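Local coordinates for protein 3-oxo-tetronate kinase (Salmonella typhimurium, PDB 3DQQ) that probably catalyses the ATP-dependent phosphorylation of 3-oxo-tetronate to 3-oxo-tetronate 4-phosphate, as a member of the four-carbon acid sugar kinase family, at residues A[259-264]-A[403-408]; A[268-273]-A[407-412]; A[255-260]-A[314-319]; A[337-342]-A[362-367]; A[307-312]-A[411-416]. All coordinates share one frame; numbering follows the deposited sequence.

Contact 1. Residues A[259-264]-A[403-408]; sequences SCSQMT and SGNFGD
Two hydrogen bonds tie the start of a helix, around Ser-261 and Met-263, to the turn carrying Gly-404 and Asn-405. Ser-261 OG gives its proton to Gly-404 O at 2.6 Å, coming from above the carbonyl plane. Ser-261 is also the N-cap residue, its OG accepting a bond from Thr-264 N at 3.0 Å, and a chi1 of 75° lets that OG reach both partners. Asn-405 OD1 takes the other bond, from Met-263 N at 2.9 Å, with an N-H...O angle of 156° and the donor almost in line with the C=O. The other arm of the amide is held as well, ND2 bonding to Tyr-329 O of the second subunit.

Van der Waals packing comes from Met-263. Its CB rests beside the Asn-405 side chain, and its bent chain runs on past Gly-407, CG lying 3.7 Å from Gly-407 O.

Ser-259 and Gly-404, probable ATP-binding residues by similarity, belong to these two loops, and the type II' turn from Ser-403 to Phe-406 places Gly-404 at positive phi. The contact lies where strands 253-257 and 398-402 have both ended, with helix 262-271 starting on one side and Lys-402 bonding to Gly-404 O.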
# COMPACT_ATOMS: atom_id res chain seq x y z
N SER A 259 -9.63 6.60 -5.17
CA SER A 259 -8.25 6.31 -4.83
C SER A 259 -7.91 6.43 -3.33
O SER A 259 -8.42 7.29 -2.59
CB SER A 259 -7.31 7.23 -5.65
OG SER A 259 -5.91 7.14 -5.35
N CYS A 260 -7.00 5.53 -2.95
CA CYS A 260 -6.52 5.39 -1.59
C CYS A 260 -5.19 6.05 -1.35
O CYS A 260 -4.69 5.94 -0.25
CB CYS A 260 -6.39 3.87 -1.21
SG CYS A 260 -5.61 2.61 -2.45
N SER A 261 -4.64 6.73 -2.34
CA SER A 261 -3.26 7.12 -2.39
C SER A 261 -2.88 8.36 -1.57
O SER A 261 -3.74 9.13 -1.19
CB SER A 261 -2.90 7.36 -3.85
OG SER A 261 -3.43 8.58 -4.34
N GLN A 262 -1.58 8.56 -1.36
CA GLN A 262 -1.09 9.73 -0.63
C GLN A 262 -1.52 11.01 -1.29
O GLN A 262 -1.98 11.93 -0.62
CB GLN A 262 0.45 9.69 -0.45
CG GLN A 262 0.82 8.98 0.93
CD GLN A 262 2.36 8.82 1.30
OE1 GLN A 262 3.25 8.79 0.41
NE2 GLN A 262 2.66 8.71 2.64
N MET A 263 -1.41 11.07 -2.61
CA MET A 263 -1.71 12.32 -3.28
C MET A 263 -3.21 12.51 -3.37
O MET A 263 -3.70 13.61 -3.20
CB MET A 263 -1.05 12.40 -4.65
CG MET A 263 -1.31 13.74 -5.33
SD MET A 263 -0.51 15.18 -4.55
CE MET A 263 -1.88 16.20 -4.23
N THR A 264 -3.96 11.44 -3.64
CA THR A 264 -5.40 11.60 -3.66
C THR A 264 -5.85 12.10 -2.28
O THR A 264 -6.72 12.97 -2.18
CB THR A 264 -6.14 10.31 -4.02
OG1 THR A 264 -5.52 9.70 -5.14
CG2 THR A 264 -7.55 10.60 -4.36
N SER A 403 -5.25 8.96 -12.12
CA SER A 403 -4.75 7.72 -11.50
C SER A 403 -3.87 7.99 -10.23
O SER A 403 -2.97 8.86 -10.25
CB SER A 403 -3.90 6.98 -12.56
OG SER A 403 -4.17 5.60 -12.53
N GLY A 404 -4.12 7.24 -9.14
CA GLY A 404 -3.18 7.12 -8.01
C GLY A 404 -2.50 8.40 -7.55
O GLY A 404 -3.14 9.20 -6.88
N ASN A 405 -1.23 8.60 -7.91
CA ASN A 405 -0.42 9.77 -7.46
C ASN A 405 -0.09 10.84 -8.53
O ASN A 405 0.74 11.73 -8.27
CB ASN A 405 0.89 9.32 -6.75
CG ASN A 405 0.64 8.67 -5.34
OD1 ASN A 405 0.01 9.26 -4.42
ND2 ASN A 405 1.19 7.47 -5.16
N PHE A 406 -0.76 10.80 -9.68
CA PHE A 406 -0.78 11.96 -10.59
C PHE A 406 -1.49 13.19 -10.01
O PHE A 406 -2.44 13.09 -9.25
CB PHE A 406 -1.50 11.65 -11.90
CG PHE A 406 -0.80 10.65 -12.75
CD1 PHE A 406 -0.03 11.06 -13.80
CD2 PHE A 406 -0.92 9.28 -12.48
CE1 PHE A 406 0.63 10.14 -14.60
CE2 PHE A 406 -0.25 8.33 -13.26
CZ PHE A 406 0.51 8.77 -14.34
N GLY A 407 -1.04 14.34 -10.46
CA GLY A 407 -1.60 15.60 -10.06
C GLY A 407 -0.85 16.19 -8.88
O GLY A 407 0.02 15.57 -8.28
N ASP A 408 -1.25 17.42 -8.58
CA ASP A 408 -0.82 18.22 -7.46
C ASP A 408 -2.00 18.38 -6.47
O ASP A 408 -3.12 17.95 -6.73
CB ASP A 408 -0.44 19.59 -8.01
CG ASP A 408 -1.60 20.28 -8.85
OD1 ASP A 408 -2.28 19.63 -9.75
OD2 ASP A 408 -1.81 21.50 -8.60

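Contact 2. Residues A[268-273]-A[407-412]; sequences VAFYRQ and GDESFF
The ring of Tyr-271 takes Phe-412 CB over one face, 3.9 Å from the ring centroid and offset toward the rim, a CH-pi contact. The two rings themselves form a T-shaped pair: the edge of Phe-412 is directed at the face of Tyr-271, with centroids 5.7 Å apart and planes at 73°. Tyr-271 CB in turn lies at the edge of the Phe-412 ring, near its plane. Farther round that ring, Phe-412 CE2 meets Val-268 CG2 at 4.1 Å.

Phe-270, one residue earlier on the helix, serves the more exposed side. With CG trans to the backbone N (chi1 177°), its ring reaches across to the turn before the second helix, where CE2 packs on Ser-410 CB at 3.6 Å. Glu-409 crosses the same side chain, its CG 4.0 Å from Phe-270 CB, and its carboxylate plane is only 17° from that of the ring. Ser-410 OG bonds to Asp-408 OD2 at 3.0 Å, an oxygen that also forms a salt bridge with Arg-414.

This is the seam between the C-terminal part of helix 262-271 and the start of helix 411-417. Beneath it, Tyr-271 and Phe-412 both touch Val-255 of strand 253-257 and Met-312 of strand 312-314.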
# COMPACT_ATOMS: atom_id res chain seq x y z
N VAL A 268 -8.11 15.41 -1.64
CA VAL A 268 -9.43 15.37 -1.01
C VAL A 268 -9.43 16.28 0.20
O VAL A 268 -10.37 17.07 0.40
CB VAL A 268 -9.85 13.93 -0.63
CG1 VAL A 268 -11.06 13.93 0.28
CG2 VAL A 268 -10.13 13.13 -1.87
N ALA A 269 -8.38 16.18 1.01
CA ALA A 269 -8.24 17.03 2.22
C ALA A 269 -8.30 18.52 1.83
O ALA A 269 -8.97 19.31 2.49
CB ALA A 269 -6.98 16.70 2.94
N PHE A 270 -7.65 18.88 0.73
CA PHE A 270 -7.61 20.27 0.26
C PHE A 270 -8.96 20.71 -0.28
O PHE A 270 -9.58 21.63 0.27
CB PHE A 270 -6.53 20.41 -0.83
CG PHE A 270 -6.45 21.79 -1.44
CD1 PHE A 270 -5.76 22.81 -0.79
CD2 PHE A 270 -7.04 22.05 -2.68
CE1 PHE A 270 -5.66 24.08 -1.36
CE2 PHE A 270 -6.95 23.32 -3.27
CZ PHE A 270 -6.27 24.34 -2.61
N TYR A 271 -9.43 20.03 -1.32
CA TYR A 271 -10.69 20.35 -1.96
C TYR A 271 -11.89 20.46 -1.03
O TYR A 271 -12.80 21.26 -1.28
CB TYR A 271 -11.01 19.33 -3.03
CG TYR A 271 -12.13 19.74 -3.96
CD1 TYR A 271 -13.34 19.06 -3.96
CD2 TYR A 271 -11.98 20.81 -4.83
CE1 TYR A 271 -14.37 19.43 -4.81
CE2 TYR A 271 -12.99 21.19 -5.68
CZ TYR A 271 -14.20 20.50 -5.68
OH TYR A 271 -15.21 20.89 -6.53
N ARG A 272 -11.92 19.66 0.04
CA ARG A 272 -13.13 19.56 0.87
C ARG A 272 -13.40 20.83 1.71
O ARG A 272 -14.50 21.06 2.19
CB ARG A 272 -13.09 18.30 1.75
CG ARG A 272 -12.65 18.55 3.13
CD ARG A 272 -12.08 17.33 3.86
NE ARG A 272 -12.66 16.00 3.61
CZ ARG A 272 -13.87 15.61 3.96
NH1 ARG A 272 -14.72 16.45 4.54
NH2 ARG A 272 -14.26 14.38 3.70
N GLN A 273 -12.36 21.64 1.86
CA GLN A 273 -12.46 22.98 2.43
C GLN A 273 -13.08 24.00 1.50
O GLN A 273 -13.43 25.09 1.94
CB GLN A 273 -11.08 23.46 2.81
CG GLN A 273 -10.57 22.65 3.96
CD GLN A 273 -9.11 22.81 4.20
OE1 GLN A 273 -8.33 21.95 3.82
NE2 GLN A 273 -8.72 23.91 4.85
N GLY A 407 -1.04 14.34 -10.46
CA GLY A 407 -1.60 15.60 -10.06
C GLY A 407 -0.85 16.19 -8.88
O GLY A 407 0.02 15.57 -8.28
N ASP A 408 -1.25 17.42 -8.58
CA ASP A 408 -0.82 18.22 -7.46
C ASP A 408 -2.00 18.38 -6.47
O ASP A 408 -3.12 17.95 -6.73
CB ASP A 408 -0.44 19.59 -8.01
CG ASP A 408 -1.60 20.28 -8.85
OD1 ASP A 408 -2.28 19.63 -9.75
OD2 ASP A 408 -1.81 21.50 -8.60
N GLU A 409 -1.73 19.04 -5.35
CA GLU A 409 -2.71 19.26 -4.28
C GLU A 409 -4.04 19.84 -4.73
O GLU A 409 -5.12 19.40 -4.30
CB GLU A 409 -2.08 20.19 -3.24
CG GLU A 409 -2.67 20.09 -1.83
CD GLU A 409 -2.03 21.10 -0.86
OE1 GLU A 409 -1.65 22.23 -1.30
OE2 GLU A 409 -1.90 20.77 0.35
N SER A 410 -3.97 20.82 -5.62
CA SER A 410 -5.16 21.56 -6.01
C SER A 410 -5.82 21.04 -7.29
O SER A 410 -6.67 21.72 -7.87
CB SER A 410 -4.81 23.03 -6.16
OG SER A 410 -3.88 23.19 -7.21
N PHE A 411 -5.46 19.84 -7.72
CA PHE A 411 -5.99 19.27 -8.95
C PHE A 411 -7.48 19.48 -9.17
O PHE A 411 -7.90 19.96 -10.24
CB PHE A 411 -5.71 17.79 -8.98
CG PHE A 411 -6.26 17.08 -10.20
CD1 PHE A 411 -5.63 17.19 -11.42
CD2 PHE A 411 -7.37 16.27 -10.10
CE1 PHE A 411 -6.12 16.54 -12.52
CE2 PHE A 411 -7.85 15.62 -11.19
CZ PHE A 411 -7.23 15.77 -12.41
N PHE A 412 -8.29 19.13 -8.18
CA PHE A 412 -9.73 19.18 -8.32
C PHE A 412 -10.24 20.60 -8.51
O PHE A 412 -11.32 20.80 -9.10
CB PHE A 412 -10.45 18.58 -7.10
CG PHE A 412 -10.19 17.13 -6.87
CD1 PHE A 412 -10.13 16.23 -7.90
CD2 PHE A 412 -10.06 16.65 -5.60
CE1 PHE A 412 -9.90 14.89 -7.66
CE2 PHE A 412 -9.84 15.28 -5.36
CZ PHE A 412 -9.77 14.42 -6.39

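Contact 3. Residues A[255-260]-A[314-319]; sequences VLSGSC and SATAST
At the C-terminal end of a parallel strand pair in the nucleotide-binding domain, Ser-257 and Ser-314 form the last bridge before both chains turn off into loops, one of them carrying Ser-259, a probable ATP-binding residue by similarity. Ser-257 O accepts from Ala-315 N at 2.8 Å, the nitrogen lying close to the line of the C=O (C=O...N angle 163°), though the N-H...O angle is a more bent 150°. Ser-314 CA adds a CA-H...O contact to this carbonyl at 3.5 Å, and the two CB atoms of the bridged serines lie side by side on the same face.

Past the bridge the packing passes to threonines. The methyl of Thr-316 lies against the strand end and the start of the loop: its CG2 meets Ser-257 CB at 3.9 Å and faces Ser-259 O. Farther on, Thr-319 is directed at Cys-260, CB to CB 3.8 Å, though the exact fit of these side chains is doubtful; its hydroxyl bonds to Thr-332 O.

The second loop is braced from within. Ser-314 OG accepts from Thr-316 N at 3.1 Å, an ST turn, and Ala-315 O is gripped twice, by Ser-318 OG and by Thr-319 N.

Helix 262-271 covers the face with Ser-257 and Ser-314 through Val-268, and Thr-264 also touches Ser-257. Helix 336-351 brings Val-338 and Phe-342 against Ala-315, and strand 356-360 flanks strand 253-257 through Leu-256.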
# COMPACT_ATOMS: atom_id res chain seq x y z
N VAL A 255 -16.91 15.83 -8.46
CA VAL A 255 -15.68 15.07 -8.20
C VAL A 255 -16.07 13.73 -7.57
O VAL A 255 -16.80 13.69 -6.58
CB VAL A 255 -14.73 15.81 -7.24
CG1 VAL A 255 -13.48 14.97 -6.97
CG2 VAL A 255 -14.37 17.16 -7.81
N LEU A 256 -15.61 12.64 -8.18
CA LEU A 256 -15.82 11.30 -7.64
C LEU A 256 -14.43 10.73 -7.30
O LEU A 256 -13.64 10.42 -8.18
CB LEU A 256 -16.53 10.40 -8.66
CG LEU A 256 -17.95 10.75 -9.10
CD1 LEU A 256 -18.47 9.71 -10.11
CD2 LEU A 256 -18.91 10.90 -7.93
N SER A 257 -14.14 10.60 -6.02
CA SER A 257 -12.84 10.12 -5.58
C SER A 257 -12.90 8.71 -4.98
O SER A 257 -13.56 8.51 -3.96
CB SER A 257 -12.28 11.09 -4.56
OG SER A 257 -10.92 10.84 -4.40
N GLY A 258 -12.20 7.76 -5.62
CA GLY A 258 -12.08 6.36 -5.15
C GLY A 258 -10.68 5.92 -4.72
O GLY A 258 -10.55 4.97 -3.98
N SER A 259 -9.63 6.60 -5.17
CA SER A 259 -8.25 6.31 -4.83
C SER A 259 -7.91 6.43 -3.33
O SER A 259 -8.42 7.29 -2.59
CB SER A 259 -7.31 7.23 -5.65
OG SER A 259 -5.91 7.14 -5.35
N CYS A 260 -7.00 5.53 -2.95
CA CYS A 260 -6.52 5.39 -1.59
C CYS A 260 -5.19 6.05 -1.35
O CYS A 260 -4.69 5.94 -0.25
CB CYS A 260 -6.39 3.87 -1.21
SG CYS A 260 -5.61 2.61 -2.45
N SER A 314 -16.34 11.29 -1.89
CA SER A 314 -15.06 10.71 -1.65
C SER A 314 -15.20 9.43 -0.88
O SER A 314 -15.97 9.36 0.05
CB SER A 314 -14.22 11.67 -0.82
OG SER A 314 -13.07 11.02 -0.32
N ALA A 315 -14.42 8.43 -1.27
CA ALA A 315 -14.37 7.15 -0.62
C ALA A 315 -12.99 6.99 0.03
O ALA A 315 -12.63 5.91 0.48
CB ALA A 315 -14.61 6.06 -1.61
N THR A 316 -12.24 8.07 0.14
CA THR A 316 -10.86 7.94 0.58
C THR A 316 -10.74 7.78 2.12
O THR A 316 -9.79 7.16 2.61
CB THR A 316 -9.90 9.02 -0.09
OG1 THR A 316 -9.76 10.14 0.77
CG2 THR A 316 -10.36 9.46 -1.54
N ALA A 317 -11.75 8.23 2.87
CA ALA A 317 -11.90 7.95 4.33
C ALA A 317 -12.12 6.47 4.62
O ALA A 317 -11.53 5.90 5.57
CB ALA A 317 -13.07 8.73 4.92
N SER A 318 -13.02 5.88 3.82
CA SER A 318 -13.32 4.42 3.85
C SER A 318 -12.08 3.56 3.47
O SER A 318 -11.82 2.50 4.06
CB SER A 318 -14.50 4.10 2.91
OG SER A 318 -14.08 3.61 1.62
N THR A 319 -11.34 4.03 2.45
CA THR A 319 -10.00 3.54 2.05
C THR A 319 -8.97 3.48 3.21
O THR A 319 -7.98 2.74 3.13
CB THR A 319 -9.47 4.45 0.89
OG1 THR A 319 -9.48 3.69 -0.32
CG2 THR A 319 -8.06 5.03 1.16

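Contact 4. Residues A[337-342]-A[362-367]; sequences AVEALF and GETSGV
A buried helix-to-helix contact, built on a glutamate-threonine bond between Glu-339 and Thr-364, joins helix 336-351 to the first turns of helix 362-371. The two short segments run in roughly the same direction, their axes 9.5 Å apart at closest approach and crossing at -38°. Residues three apart carry the contact on each side: Glu-339 and Phe-342 on one helix, Thr-364 and Val-367 on the other.

Glu-339 does the polar work. Its chain bends at chi2 (-46°), which brings the carboxylate across to the neighbouring helix at about a right angle to the Thr-364 side chain. Thr-364 OG1 donates to Glu-339 OE1 at 2.8 Å, meeting it on the syn side and only 18° out of the carboxylate plane.

Helix 362-371 follows strand 356-360 directly, and its opening residues Gly-362, Glu-363 and Thr-364 belong, by similarity, to the ATP-binding site. The bond to Glu-339 is consistent with a second-shell role for the glutamate, orienting the hydroxyl of a probable nucleotide-binding residue.

The two branches of Thr-364 part company. While OG1 faces the carboxylate, CG2 turns to the Phe-342 ring and sits over one face, 4.2 Å from the centroid, a CH-pi contact offset toward the rim. Val-367 closes the next turn: its CG2 packs on Phe-342 CB at 4.1 Å, and its CG1 lies 4.0 Å from Glu-339 CB. Ala-315, in the loop after strand 312-314, touches Phe-342 and Val-338, and Val-359 of strand 356-360 packs on Thr-364.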
# COMPACT_ATOMS: atom_id res chain seq x y z
N ALA A 337 -17.53 -3.13 -3.18
CA ALA A 337 -18.85 -2.57 -2.86
C ALA A 337 -18.91 -1.06 -3.10
O ALA A 337 -19.88 -0.54 -3.61
CB ALA A 337 -19.25 -2.89 -1.43
N VAL A 338 -17.85 -0.36 -2.71
CA VAL A 338 -17.72 1.04 -3.04
C VAL A 338 -17.64 1.24 -4.57
O VAL A 338 -18.34 2.09 -5.10
CB VAL A 338 -16.50 1.66 -2.33
CG1 VAL A 338 -16.20 3.04 -2.88
CG2 VAL A 338 -16.77 1.75 -0.86
N GLU A 339 -16.84 0.47 -5.30
CA GLU A 339 -16.87 0.63 -6.76
C GLU A 339 -18.26 0.36 -7.34
O GLU A 339 -18.72 1.08 -8.17
CB GLU A 339 -15.82 -0.24 -7.47
CG GLU A 339 -14.33 0.10 -7.11
CD GLU A 339 -13.99 1.62 -7.15
OE1 GLU A 339 -13.85 2.21 -8.23
OE2 GLU A 339 -13.84 2.26 -6.09
N ALA A 340 -18.96 -0.65 -6.86
CA ALA A 340 -20.32 -0.88 -7.30
C ALA A 340 -21.18 0.35 -7.05
O ALA A 340 -22.07 0.66 -7.85
CB ALA A 340 -20.90 -2.11 -6.62
N LEU A 341 -20.96 1.04 -5.93
CA LEU A 341 -21.76 2.23 -5.63
C LEU A 341 -21.47 3.31 -6.66
O LEU A 341 -22.41 3.86 -7.26
CB LEU A 341 -21.52 2.78 -4.23
CG LEU A 341 -22.19 4.14 -3.98
CD1 LEU A 341 -23.63 3.98 -3.46
CD2 LEU A 341 -21.35 4.97 -3.08
N PHE A 342 -20.18 3.61 -6.86
CA PHE A 342 -19.78 4.63 -7.83
C PHE A 342 -20.36 4.38 -9.22
O PHE A 342 -20.72 5.30 -9.98
CB PHE A 342 -18.26 4.73 -7.93
CG PHE A 342 -17.65 5.62 -6.90
CD1 PHE A 342 -18.02 6.94 -6.80
CD2 PHE A 342 -16.69 5.15 -6.04
CE1 PHE A 342 -17.45 7.78 -5.84
CE2 PHE A 342 -16.11 6.00 -5.08
CZ PHE A 342 -16.51 7.31 -4.99
N GLY A 362 -7.72 4.76 -10.71
CA GLY A 362 -7.78 3.96 -11.94
C GLY A 362 -8.98 3.01 -12.01
O GLY A 362 -9.64 2.92 -13.06
N GLU A 363 -9.27 2.28 -10.93
CA GLU A 363 -10.44 1.42 -10.96
C GLU A 363 -11.70 2.29 -11.07
O GLU A 363 -12.56 2.03 -11.90
CB GLU A 363 -10.53 0.49 -9.74
CG GLU A 363 -9.65 -0.79 -9.86
CD GLU A 363 -9.90 -1.67 -11.14
OE1 GLU A 363 -8.90 -2.06 -11.85
OE2 GLU A 363 -11.12 -1.96 -11.43
N THR A 364 -11.76 3.35 -10.28
CA THR A 364 -12.91 4.19 -10.26
C THR A 364 -13.16 4.83 -11.62
O THR A 364 -14.33 4.87 -12.09
CB THR A 364 -12.80 5.25 -9.16
OG1 THR A 364 -12.36 4.61 -7.97
CG2 THR A 364 -14.15 5.95 -8.91
N SER A 365 -12.07 5.27 -12.27
CA SER A 365 -12.18 5.80 -13.64
C SER A 365 -12.75 4.76 -14.57
O SER A 365 -13.62 5.03 -15.38
CB SER A 365 -10.83 6.28 -14.17
OG SER A 365 -10.28 7.31 -13.32
N GLY A 366 -12.28 3.54 -14.43
CA GLY A 366 -12.83 2.45 -15.19
C GLY A 366 -14.30 2.26 -14.99
O GLY A 366 -15.05 2.17 -15.97
N VAL A 367 -14.75 2.21 -13.74
CA VAL A 367 -16.13 1.89 -13.50
C VAL A 367 -17.04 3.04 -13.91
O VAL A 367 -18.15 2.80 -14.37
CB VAL A 367 -16.47 1.43 -12.03
CG1 VAL A 367 -15.36 0.62 -11.40
CG2 VAL A 367 -16.88 2.59 -11.17

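Contact 5. Residues A[307-312]-A[411-416]; sequences SELAPM and FFIRAQ
Gln-416 lies against Leu-309 and Ala-310, and this is the close-packed part of the contact. Its chain, extended beyond CG (chi2 173°), carries the amide straight out from the helix to the incoming loop. Gln-416 CD comes 3.8 Å from Ala-310 CB and 3.9 Å from Leu-309 CD2, so the flat end of the glutamine is taken between the two residues.

Toward the sheet, Met-312 reaches Phe-412 with its side chain crossing that of the phenylalanine at about a right angle. The sulfur is 5.2 Å from the ring centroid and lies obliquely, 46° off the normal, a Met-aromatic contact. The methyl end is modelled too close to the ring, however, and the placing of CE is doubtful.

Packing is slacker toward the start of the loop. Leu-309 CD1 and Ile-413 CG1 approach no nearer than 4.4 Å, a light apolar touch. Beyond it, the chain runs toward the surface at Ser-307 and the exposed Glu-308. There polar links take over: Ser-307 OG bonds to Leu-309 O at 2.8 Å, and Glu-308 forms a salt bridge with Arg-417, one residue past the segment.

The loop leads into strand 312-314, and the backbone of Pro-311 already pairs with Val-255 of the adjacent strand 253-257. The arrangement is the layered helix-on-sheet packing of an alpha/beta domain, with helix 411-417 laid against the strands of the nucleotide-binding domain.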
# COMPACT_ATOMS: atom_id res chain seq x y z
N SER A 307 -23.35 25.53 -5.23
CA SER A 307 -22.07 26.06 -4.80
C SER A 307 -21.38 26.39 -6.08
O SER A 307 -21.80 25.95 -7.15
CB SER A 307 -21.27 25.01 -4.04
OG SER A 307 -21.19 23.81 -4.77
N GLU A 308 -20.33 27.19 -5.99
CA GLU A 308 -19.56 27.52 -7.18
C GLU A 308 -18.88 26.22 -7.69
O GLU A 308 -19.21 25.72 -8.77
CB GLU A 308 -18.56 28.64 -6.86
CG GLU A 308 -17.51 28.95 -7.97
CD GLU A 308 -16.26 29.71 -7.40
OE1 GLU A 308 -16.49 30.73 -6.64
OE2 GLU A 308 -15.09 29.29 -7.74
N LEU A 309 -17.98 25.65 -6.88
CA LEU A 309 -17.23 24.46 -7.27
C LEU A 309 -18.07 23.19 -7.15
O LEU A 309 -19.05 23.15 -6.41
CB LEU A 309 -15.99 24.35 -6.41
CG LEU A 309 -14.93 25.43 -6.59
CD1 LEU A 309 -13.98 25.34 -5.42
CD2 LEU A 309 -14.17 25.27 -7.90
N ALA A 310 -17.63 22.13 -7.85
CA ALA A 310 -18.33 20.84 -7.90
C ALA A 310 -18.31 20.10 -6.55
O ALA A 310 -17.26 19.98 -5.90
CB ALA A 310 -17.71 19.93 -8.99
N PRO A 311 -19.47 19.56 -6.14
CA PRO A 311 -19.54 18.69 -4.99
C PRO A 311 -18.66 17.47 -5.15
O PRO A 311 -18.46 17.00 -6.26
CB PRO A 311 -20.99 18.24 -5.01
CG PRO A 311 -21.71 19.29 -5.72
CD PRO A 311 -20.78 19.74 -6.77
N MET A 312 -18.14 16.97 -4.04
CA MET A 312 -17.28 15.78 -4.04
C MET A 312 -17.94 14.62 -3.32
O MET A 312 -18.57 14.78 -2.28
CB MET A 312 -15.96 16.09 -3.38
CG MET A 312 -15.03 14.91 -3.33
SD MET A 312 -13.42 15.39 -2.69
CE MET A 312 -12.57 15.45 -4.20
N PHE A 411 -5.46 19.84 -7.72
CA PHE A 411 -5.99 19.27 -8.95
C PHE A 411 -7.48 19.48 -9.17
O PHE A 411 -7.90 19.96 -10.24
CB PHE A 411 -5.71 17.79 -8.98
CG PHE A 411 -6.26 17.08 -10.20
CD1 PHE A 411 -5.63 17.19 -11.42
CD2 PHE A 411 -7.37 16.27 -10.10
CE1 PHE A 411 -6.12 16.54 -12.52
CE2 PHE A 411 -7.85 15.62 -11.19
CZ PHE A 411 -7.23 15.77 -12.41
N PHE A 412 -8.29 19.13 -8.18
CA PHE A 412 -9.73 19.18 -8.32
C PHE A 412 -10.24 20.60 -8.51
O PHE A 412 -11.32 20.80 -9.10
CB PHE A 412 -10.45 18.58 -7.10
CG PHE A 412 -10.19 17.13 -6.87
CD1 PHE A 412 -10.13 16.23 -7.90
CD2 PHE A 412 -10.06 16.65 -5.60
CE1 PHE A 412 -9.90 14.89 -7.66
CE2 PHE A 412 -9.84 15.28 -5.36
CZ PHE A 412 -9.77 14.42 -6.39
N ILE A 413 -9.51 21.58 -7.97
CA ILE A 413 -9.84 22.97 -8.26
C ILE A 413 -9.37 23.35 -9.67
O ILE A 413 -10.14 23.90 -10.45
CB ILE A 413 -9.26 23.98 -7.26
CG1 ILE A 413 -9.92 23.82 -5.91
CG2 ILE A 413 -9.55 25.37 -7.68
CD1 ILE A 413 -9.63 24.95 -4.98
N ARG A 414 -8.12 23.03 -10.01
CA ARG A 414 -7.58 23.50 -11.28
C ARG A 414 -8.39 22.96 -12.42
O ARG A 414 -8.73 23.71 -13.32
CB ARG A 414 -6.10 23.16 -11.44
CG ARG A 414 -5.27 23.87 -10.32
CD ARG A 414 -3.75 23.93 -10.55
NE ARG A 414 -3.23 22.64 -11.02
CZ ARG A 414 -3.05 22.30 -12.29
NH1 ARG A 414 -3.32 23.15 -13.29
NH2 ARG A 414 -2.58 21.09 -12.57
N ALA A 415 -8.75 21.68 -12.32
CA ALA A 415 -9.61 21.02 -13.30
C ALA A 415 -10.80 21.88 -13.70
O ALA A 415 -11.28 21.81 -14.82
CB ALA A 415 -10.09 19.71 -12.73
N GLN A 416 -11.29 22.69 -12.77
CA GLN A 416 -12.47 23.49 -12.97
C GLN A 416 -12.14 24.93 -13.30
O GLN A 416 -12.71 25.51 -14.20
CB GLN A 416 -13.31 23.46 -11.70
CG GLN A 416 -14.14 22.20 -11.52
CD GLN A 416 -14.82 22.13 -10.17
OE1 GLN A 416 -14.22 21.75 -9.17
NE2 GLN A 416 -16.09 22.47 -10.14

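Contacts 1, 3 and 4 gather round the probable ATP site. The side chain of Ser-259, shared by contacts 1 and 3, lies about 4 Å from Gly-404. The side chain of Thr-364 in contact 4 is about 6 Å from that of Ser-259. Contact 3 also touches contact 4 directly, Gly-258 CA meeting Thr-364 OG1 at 3.3 Å. Contacts 2 and 5 lie farther out on helix 411-417 and share Phe-412, about 8 Å from Ser-259 between side chains. Helix 262-271 links contacts 1 and 2, whose centres are 10 Å apart, and Val-268 carries contact 2 on to the bridged serines of contact 3. Contact 4 stays clear of contacts 2 and 5, nearest atoms about 9 and 7 Å away.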